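Local coordinates for protein aldehyde dehydrogenase (Listeria monocytogenes, PDB 3K9D) that probably oxidises the aldehyde or oxo group of its substrates with NAD or NADP as the electron acceptor, at residues A[249-254]-A[418-423]; A[364-369]-A[392-397]; A[269-272]-A[277-280]. All coordinates share one frame; numbering follows the deposited sequence.

Contact 1 (A[249-254]-A[418-423]); sequences TICASE and LTLGCG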
loop_
_atom_site.group_PDB
_atom_site.type_symbol
_atom_site.label_atom_id
_atom_site.label_comp_id
_atom_site.label_asym_id
_atom_site.label_seq_id
_atom_site.Cartn_x
_atom_site.Cartn_y
_atom_site.Cartn_z
ATOM N N THR A 249 7.786 -16.603 -20.740
ATOM C CA THR A 249 7.457 -15.175 -20.534
ATOM C C THR A 249 6.852 -14.795 -19.183
ATOM O O THR A 249 6.835 -13.621 -18.816
ATOM C CB THR A 249 6.452 -14.671 -21.588
ATOM O OG1 THR A 249 5.331 -15.555 -21.600
ATOM C CG2 THR A 249 7.088 -14.607 -22.964
ATOM N N ILE A 250 6.311 -15.770 -18.467
ATOM C CA ILE A 250 5.701 -15.519 -17.169
ATOM C C ILE A 250 6.798 -15.471 -16.100
ATOM O O ILE A 250 7.674 -16.335 -16.072
ATOM C CB ILE A 250 4.591 -16.579 -16.878
ATOM C CG1 ILE A 250 3.433 -16.410 -17.885
ATOM C CG2 ILE A 250 4.050 -16.470 -15.439
ATOM C CD1 ILE A 250 2.364 -17.476 -17.800
ATOM N N CYS A 251 6.747 -14.452 -15.233
ATOM C CA CYS A 251 7.775 -14.177 -14.203
ATOM C C CYS A 251 7.839 -15.164 -13.032
ATOM O O CYS A 251 8.862 -15.249 -12.347
ATOM C CB CYS A 251 7.547 -12.776 -13.631
ATOM S SG CYS A 251 5.850 -12.564 -13.057
ATOM N N ALA A 252 6.752 -15.896 -12.792
ATOM C CA ALA A 252 6.712 -16.908 -11.734
ATOM C C ALA A 252 7.307 -18.280 -12.169
ATOM O O ALA A 252 7.433 -19.204 -11.357
ATOM C CB ALA A 252 5.302 -17.058 -11.203
ATOM N N SER A 253 7.723 -18.374 -13.426
ATOM C CA SER A 253 8.407 -19.564 -13.937
ATOM C C SER A 253 9.827 -19.678 -13.367
ATOM O O SER A 253 10.438 -18.672 -12.959
ATOM C CB SER A 253 8.397 -19.582 -15.472
ATOM O OG SER A 253 9.248 -18.599 -16.024
ATOM N N GLU A 254 10.316 -20.913 -13.318
ATOM C CA GLU A 254 11.594 -21.312 -12.723
ATOM C C GLU A 254 12.780 -20.685 -13.446
ATOM O O GLU A 254 12.720 -20.478 -14.645
ATOM C CB GLU A 254 11.739 -22.847 -12.801
ATOM C CG GLU A 254 10.645 -23.668 -12.115
ATOM C CD GLU A 254 9.326 -23.818 -12.892
ATOM O OE1 GLU A 254 9.178 -23.277 -14.003
ATOM O OE2 GLU A 254 8.418 -24.489 -12.363
ATOM N N LEU A 418 -2.270 -11.637 -12.649
ATOM C CA LEU A 418 -1.109 -11.448 -13.491
ATOM C C LEU A 418 -0.248 -10.282 -13.007
ATOM O O LEU A 418 0.773 -9.965 -13.617
ATOM C CB LEU A 418 -1.534 -11.309 -14.962
ATOM C CG LEU A 418 -2.108 -12.610 -15.547
ATOM C CD1 LEU A 418 -2.960 -12.312 -16.767
ATOM C CD2 LEU A 418 -1.037 -13.628 -15.881
ATOM N N THR A 419 -0.668 -9.665 -11.896
ATOM C CA THR A 419 0.177 -8.726 -11.134
ATOM C C THR A 419 0.527 -9.347 -9.783
ATOM O O THR A 419 -0.307 -9.463 -8.887
ATOM C CB THR A 419 -0.465 -7.316 -11.013
ATOM O OG1 THR A 419 -0.545 -6.743 -12.318
ATOM C CG2 THR A 419 0.369 -6.373 -10.118
ATOM N N LEU A 420 1.780 -9.771 -9.682
ATOM C CA LEU A 420 2.262 -10.531 -8.562
ATOM C C LEU A 420 3.169 -9.611 -7.751
ATOM O O LEU A 420 4.292 -9.321 -8.164
ATOM C CB LEU A 420 3.011 -11.783 -9.077
ATOM C CG LEU A 420 2.279 -12.661 -10.119
ATOM C CD1 LEU A 420 3.065 -13.930 -10.465
ATOM C CD2 LEU A 420 0.904 -13.061 -9.652
ATOM N N GLY A 421 2.665 -9.110 -6.625
ATOM C CA GLY A 421 3.440 -8.167 -5.818
ATOM C C GLY A 421 4.634 -8.848 -5.178
ATOM O O GLY A 421 4.544 -10.022 -4.816
ATOM N N CYS A 422 5.753 -8.126 -5.071
ATOM C CA CYS A 422 6.955 -8.661 -4.431
ATOM C C CYS A 422 7.093 -8.241 -2.965
ATOM O O CYS A 422 8.006 -8.702 -2.261
ATOM C CB CYS A 422 8.223 -8.314 -5.221
ATOM S SG CYS A 422 8.489 -6.566 -5.593
ATOM N N GLY A 423 6.189 -7.373 -2.500
ATOM C CA GLY A 423 6.259 -6.912 -1.125
ATOM C C GLY A 423 7.438 -6.016 -0.849
ATOM O O GLY A 423 8.161 -5.608 -1.769
#
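C251 turns its SG into the space between its own backbone N and carbonyl carbon (chi1 53°), while L420 swings CG to the far side from its carbonyl carbon (chi1 -51°) and then runs straight on to CD1. Together these rotations bring one methyl group of L420 up against the sulfur. SG of C251 and CD1 of L420 lie 4.0 Å apart, and the same CD1 comes to 3.9 Å from CB of A252. The sulfur and the alanine methyl are 4.9 Å from each other, so the leucine methyl sits across the notch between two consecutive side chains. Both CB atoms of that pair are directed at 418-423.

C251 and A252 are the two central residues of a type I beta turn from I250 to S253, and both present their side chains to L420. The turn is closed by a weak backbone bond from S253 N to I250 O and reinforced by S253 OG, which donates to the same oxygen at 2.8 Å, nearly along the C=O axis (169°). I250 O thus takes one good side-chain bond and one weak backbone bond, both within the turn that carries C251. Around the junction, H373 touches both C251 and L420, T374 backs A252, and A404 of helix 403-407 packs on I250 and S253. On the other segment, T419 and G421 pair through their backbones with I434 and D432.

In related acylating aldehyde dehydrogenases the cysteine of the corresponding sequence is the nucleophile, and C251 may play that part here. With no hydrogen bond crossing between the segments, L420 gives the sulfur an apolar neighbour that fills space beside it without competing as a polar partner.

Contact 2 (A[364-369]-A[392-397]); sequences DILYHE and KPVSRL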
loop_
_atom_site.group_PDB
_atom_site.type_symbol
_atom_site.label_atom_id
_atom_site.label_comp_id
_atom_site.label_asym_id
_atom_site.label_seq_id
_atom_site.Cartn_x
_atom_site.Cartn_y
_atom_site.Cartn_z
ATOM N N ASP A 364 20.677 -16.993 -1.124
ATOM C CA ASP A 364 21.789 -16.283 -1.804
ATOM C C ASP A 364 21.429 -15.843 -3.230
ATOM O O ASP A 364 21.749 -14.717 -3.646
ATOM C CB ASP A 364 23.055 -17.162 -1.834
ATOM C CG ASP A 364 24.344 -16.350 -1.965
ATOM O OD1 ASP A 364 24.322 -15.129 -1.709
ATOM O OD2 ASP A 364 25.398 -16.935 -2.307
ATOM N N ILE A 365 20.778 -16.743 -3.963
ATOM C CA ILE A 365 20.207 -16.462 -5.283
ATOM C C ILE A 365 19.224 -15.314 -5.178
ATOM O O ILE A 365 19.382 -14.293 -5.857
ATOM C CB ILE A 365 19.458 -17.703 -5.880
ATOM C CG1 ILE A 365 20.440 -18.766 -6.379
ATOM C CG2 ILE A 365 18.553 -17.307 -7.028
ATOM C CD1 ILE A 365 19.776 -20.114 -6.603
ATOM N N LEU A 366 18.227 -15.486 -4.312
ATOM C CA LEU A 366 17.137 -14.532 -4.182
ATOM C C LEU A 366 17.590 -13.161 -3.707
ATOM O O LEU A 366 17.139 -12.150 -4.235
ATOM C CB LEU A 366 16.023 -15.093 -3.292
ATOM C CG LEU A 366 15.214 -16.270 -3.872
ATOM C CD1 LEU A 366 14.459 -16.955 -2.771
ATOM C CD2 LEU A 366 14.260 -15.814 -4.984
ATOM N N TYR A 367 18.515 -13.119 -2.747
ATOM C CA TYR A 367 18.968 -11.818 -2.221
ATOM C C TYR A 367 19.729 -10.982 -3.242
ATOM O O TYR A 367 19.647 -9.758 -3.211
ATOM C CB TYR A 367 19.741 -11.963 -0.907
ATOM C CG TYR A 367 18.845 -12.193 0.286
ATOM C CD1 TYR A 367 17.751 -11.360 0.531
ATOM C CD2 TYR A 367 19.088 -13.239 1.172
ATOM C CE1 TYR A 367 16.920 -11.573 1.633
ATOM C CE2 TYR A 367 18.261 -13.467 2.264
ATOM C CZ TYR A 367 17.185 -12.627 2.494
ATOM O OH TYR A 367 16.372 -12.851 3.582
ATOM N N HIS A 368 20.428 -11.635 -4.171
ATOM C CA HIS A 368 20.993 -10.923 -5.318
ATOM C C HIS A 368 19.932 -10.494 -6.342
ATOM O O HIS A 368 19.991 -9.392 -6.863
ATOM C CB HIS A 368 22.063 -11.749 -6.008
ATOM C CG HIS A 368 23.335 -11.859 -5.227
ATOM N ND1 HIS A 368 23.496 -12.751 -4.190
ATOM C CD2 HIS A 368 24.517 -11.212 -5.354
ATOM C CE1 HIS A 368 24.717 -12.636 -3.700
ATOM N NE2 HIS A 368 25.359 -11.712 -4.391
ATOM N N GLU A 369 18.986 -11.382 -6.636
ATOM C CA GLU A 369 17.949 -11.116 -7.621
ATOM C C GLU A 369 16.759 -12.053 -7.397
ATOM O O GLU A 369 16.926 -13.277 -7.334
ATOM C CB GLU A 369 18.502 -11.259 -9.053
ATOM C CG GLU A 369 17.479 -10.957 -10.142
ATOM C CD GLU A 369 18.093 -10.710 -11.519
ATOM O OE1 GLU A 369 19.217 -10.165 -11.604
ATOM O OE2 GLU A 369 17.433 -11.046 -12.527
ATOM N N LYS A 392 12.418 -18.637 3.363
ATOM C CA LYS A 392 12.759 -18.183 1.998
ATOM C C LYS A 392 12.165 -16.810 1.718
ATOM O O LYS A 392 10.953 -16.624 1.869
ATOM C CB LYS A 392 12.278 -19.184 0.929
ATOM C CG LYS A 392 12.822 -20.629 1.043
ATOM C CD LYS A 392 14.307 -20.750 0.756
ATOM C CE LYS A 392 15.137 -20.773 2.034
ATOM N NZ LYS A 392 14.836 -21.858 3.025
ATOM N N PRO A 393 13.011 -15.838 1.302
ATOM C CA PRO A 393 12.506 -14.463 1.156
ATOM C C PRO A 393 11.688 -14.249 -0.126
ATOM O O PRO A 393 12.138 -13.583 -1.064
ATOM C CB PRO A 393 13.781 -13.614 1.167
ATOM C CG PRO A 393 14.863 -14.544 0.597
ATOM C CD PRO A 393 14.441 -15.960 0.948
ATOM N N VAL A 394 10.497 -14.832 -0.161
ATOM C CA VAL A 394 9.580 -14.717 -1.306
ATOM C C VAL A 394 8.185 -14.402 -0.802
ATOM O O VAL A 394 7.918 -14.526 0.384
ATOM C CB VAL A 394 9.521 -16.012 -2.192
ATOM C CG1 VAL A 394 10.871 -16.294 -2.853
ATOM C CG2 VAL A 394 9.021 -17.217 -1.401
ATOM N N SER A 395 7.300 -14.003 -1.705
ATOM C CA SER A 395 5.903 -13.760 -1.355
ATOM C C SER A 395 4.998 -14.917 -1.732
ATOM O O SER A 395 3.896 -15.065 -1.189
ATOM C CB SER A 395 5.411 -12.482 -2.009
ATOM O OG SER A 395 6.214 -11.387 -1.591
ATOM N N ARG A 396 5.460 -15.736 -2.672
ATOM C CA ARG A 396 4.714 -16.926 -3.063
ATOM C C ARG A 396 5.676 -18.103 -3.133
ATOM O O ARG A 396 6.640 -18.085 -3.884
ATOM C CB ARG A 396 3.918 -16.711 -4.378
ATOM C CG ARG A 396 4.745 -16.219 -5.560
ATOM C CD ARG A 396 3.941 -15.575 -6.689
ATOM N NE ARG A 396 3.077 -14.481 -6.257
ATOM C CZ ARG A 396 3.465 -13.268 -5.850
ATOM N NH1 ARG A 396 4.739 -12.926 -5.788
ATOM N NH2 ARG A 396 2.543 -12.377 -5.495
ATOM N N LEU A 397 5.428 -19.116 -2.315
ATOM C CA LEU A 397 6.248 -20.317 -2.355
ATOM C C LEU A 397 5.432 -21.503 -2.845
ATOM O O LEU A 397 4.472 -21.935 -2.223
ATOM C CB LEU A 397 6.885 -20.607 -1.000
ATOM C CG LEU A 397 8.254 -21.290 -1.018
ATOM C CD1 LEU A 397 8.932 -21.021 0.298
ATOM C CD2 LEU A 397 8.156 -22.773 -1.253
#
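L366 and P393 bring the end of helix 355-368 against the loop that leads into strand 396-399. The tight part lies at the tip of the leucine: with CG turned away from its carbonyl carbon (chi1 -69°), L366 points CD1 between the two residues opposite, 3.6 Å from CG1 of V394 and 3.8 Å from CD of P393. This corner is buried, and P223 of a neighbouring strand also touches the leucine.

The outer part is more open. Y367 is an exposed residue whose ring turns one face to the proline. CG of P393 stands 3.9 Å from the centre of the Y367 ring, 24° off its normal and offset toward the rim, a CH-pi contact over that face. The hydroxyl end reaches further along the proline, bringing Y367 OH to 3.6 Å from P393 CB.

P393 is the centre of an inverse gamma turn, with V394 N bonded to K392 O at 2.7 Å. Just beyond it, V394 O accepts from NE of R443 of the second subunit, so the loop that receives the helix also reaches the dimer interface.

No hydrogen bond spans the two segments. Dispersion between aliphatic groups and the aromatic face joins them, while backbone polar groups of the loop find partners within the loop, at G372 and H373, or in the second subunit.

Contact 3 (A[269-272]-A[277-280]); sequences AEFR and HFLS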
loop_
_atom_site.group_PDB
_atom_site.type_symbol
_atom_site.label_atom_id
_atom_site.label_comp_id
_atom_site.label_asym_id
_atom_site.label_seq_id
_atom_site.Cartn_x
_atom_site.Cartn_y
_atom_site.Cartn_z
ATOM N N ALA A 269 18.986 -37.510 -15.566
ATOM C CA ALA A 269 18.426 -38.562 -16.436
ATOM C C ALA A 269 16.949 -38.346 -16.812
ATOM O O ALA A 269 16.563 -38.513 -17.969
ATOM C CB ALA A 269 18.641 -39.942 -15.814
ATOM N N GLU A 270 16.139 -37.946 -15.836
ATOM C CA GLU A 270 14.735 -37.657 -16.076
ATOM C C GLU A 270 14.520 -36.397 -16.906
ATOM O O GLU A 270 13.670 -36.393 -17.816
ATOM C CB GLU A 270 13.968 -37.591 -14.756
ATOM C CG GLU A 270 12.439 -37.579 -14.868
ATOM C CD GLU A 270 11.844 -38.785 -15.579
ATOM O OE1 GLU A 270 12.458 -39.868 -15.569
ATOM O OE2 GLU A 270 10.753 -38.631 -16.176
ATOM N N PHE A 271 15.276 -35.333 -16.596
ATOM C CA PHE A 271 15.217 -34.097 -17.382
ATOM C C PHE A 271 15.507 -34.439 -18.846
ATOM O O PHE A 271 14.771 -34.023 -19.739
ATOM C CB PHE A 271 16.160 -33.000 -16.827
ATOM C CG PHE A 271 15.456 -31.958 -15.961
ATOM C CD1 PHE A 271 14.497 -31.102 -16.511
ATOM C CD2 PHE A 271 15.750 -31.844 -14.607
ATOM C CE1 PHE A 271 13.832 -30.140 -15.720
ATOM C CE2 PHE A 271 15.108 -30.884 -13.804
ATOM C CZ PHE A 271 14.145 -30.025 -14.372
ATOM N N ARG A 272 16.548 -35.243 -19.066
ATOM C CA ARG A 272 16.875 -35.772 -20.412
ATOM C C ARG A 272 15.779 -36.568 -21.115
ATOM O O ARG A 272 15.472 -36.302 -22.282
ATOM C CB ARG A 272 18.158 -36.589 -20.375
ATOM C CG ARG A 272 19.368 -35.729 -20.488
ATOM C CD ARG A 272 20.657 -36.500 -20.268
ATOM N NE ARG A 272 21.778 -35.597 -20.483
ATOM C CZ ARG A 272 22.971 -35.701 -19.907
ATOM N NH1 ARG A 272 23.236 -36.680 -19.058
ATOM N NH2 ARG A 272 23.907 -34.811 -20.192
ATOM N N HIS A 277 17.886 -30.451 -22.688
ATOM C CA HIS A 277 19.230 -30.511 -23.213
ATOM C C HIS A 277 20.214 -29.769 -22.327
ATOM O O HIS A 277 20.125 -28.551 -22.151
ATOM C CB HIS A 277 19.289 -29.920 -24.622
ATOM C CG HIS A 277 20.596 -30.142 -25.313
ATOM N ND1 HIS A 277 21.096 -31.400 -25.573
ATOM C CD2 HIS A 277 21.495 -29.268 -25.825
ATOM C CE1 HIS A 277 22.250 -31.293 -26.207
ATOM N NE2 HIS A 277 22.506 -30.008 -26.386
ATOM N N PHE A 278 21.160 -30.529 -21.786
ATOM C CA PHE A 278 22.200 -30.017 -20.921
ATOM C C PHE A 278 23.364 -29.536 -21.773
ATOM O O PHE A 278 23.872 -30.259 -22.642
ATOM C CB PHE A 278 22.645 -31.098 -19.934
ATOM C CG PHE A 278 21.661 -31.338 -18.824
ATOM C CD1 PHE A 278 21.806 -30.687 -17.604
ATOM C CD2 PHE A 278 20.584 -32.200 -18.999
ATOM C CE1 PHE A 278 20.898 -30.899 -16.574
ATOM C CE2 PHE A 278 19.669 -32.416 -17.981
ATOM C CZ PHE A 278 19.830 -31.764 -16.763
ATOM N N LEU A 279 23.748 -28.291 -21.535
ATOM C CA LEU A 279 24.813 -27.651 -22.265
ATOM C C LEU A 279 26.129 -28.129 -21.700
ATOM O O LEU A 279 26.207 -28.462 -20.516
ATOM C CB LEU A 279 24.697 -26.130 -22.126
ATOM C CG LEU A 279 23.460 -25.533 -22.793
ATOM C CD1 LEU A 279 23.493 -24.031 -22.665
ATOM C CD2 LEU A 279 23.420 -25.933 -24.263
ATOM N N SER A 280 27.157 -28.156 -22.549
ATOM C CA SER A 280 28.509 -28.464 -22.116
ATOM C C SER A 280 29.067 -27.199 -21.482
ATOM O O SER A 280 28.477 -26.136 -21.627
ATOM C CB SER A 280 29.365 -28.888 -23.310
ATOM O OG SER A 280 29.876 -27.755 -23.981
HETATM O O HOH W 1 21.241 -33.495 -22.883
HETATM O O HOH W 2 23.815 -33.093 -22.426
#
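F278 leaves strand 276-278 toward helix 261-273 and meets R272 and F271 in turn. At the root of the side chain, CB of F278 lies 3.9 Å from NH2 of R272. Further out, CD2 of the ring lies beside the arginine chain, 3.9 Å from NE and about as far from CG. The next carbon, CE2, reaches CB of F271 at 3.7 Å, which approaches the ring at its edge, and CZ at the tip is 3.9 Å from that same CB.

R272, extended from CG to NE, crosses the phenylalanine at about a right angle, and its guanidinium plane is turned 69° from the ring. This is not a stack; instead the guanidinium uses its own edge to hold two waters. One accepts from NE and from F278 N, both at 3.2 Å. The other accepts from NH2 and donates to F278 O, each bond 2.8 Å long, so F278 N and O are each linked to the arginine through one water.

Away from the two waters, I326 of the adjacent parallel strand 324-328 touches both phenylalanines. F271 also packs on V236 of helix 232-243, while F278 comes from 276-278, one of the two outermost strands of the sheet within the chain.

In the fold
Contacts 1 and 2 adjoin, their centres about 12 Å apart. R396 joins them: its NH1 probably donates to G421 O of contact 1 at 3.1 Å, and its CZ lies 3.6 Å from L420 CB, so R396, itself in the segment that meets the second subunit, packs on the leucine beside the putative nucleophile. Contact 3 touches neither; its centre is about 26 Å from each of theirs, and its nearest atoms are about 8 Å from contact 1 and about 14 Å from contact 2. Contacts 2 and 3 nevertheless reach the same parallel sheet, at the two strands outermost within this chain: 276-278, and 396-399, which is continued by a strand of the second subunit.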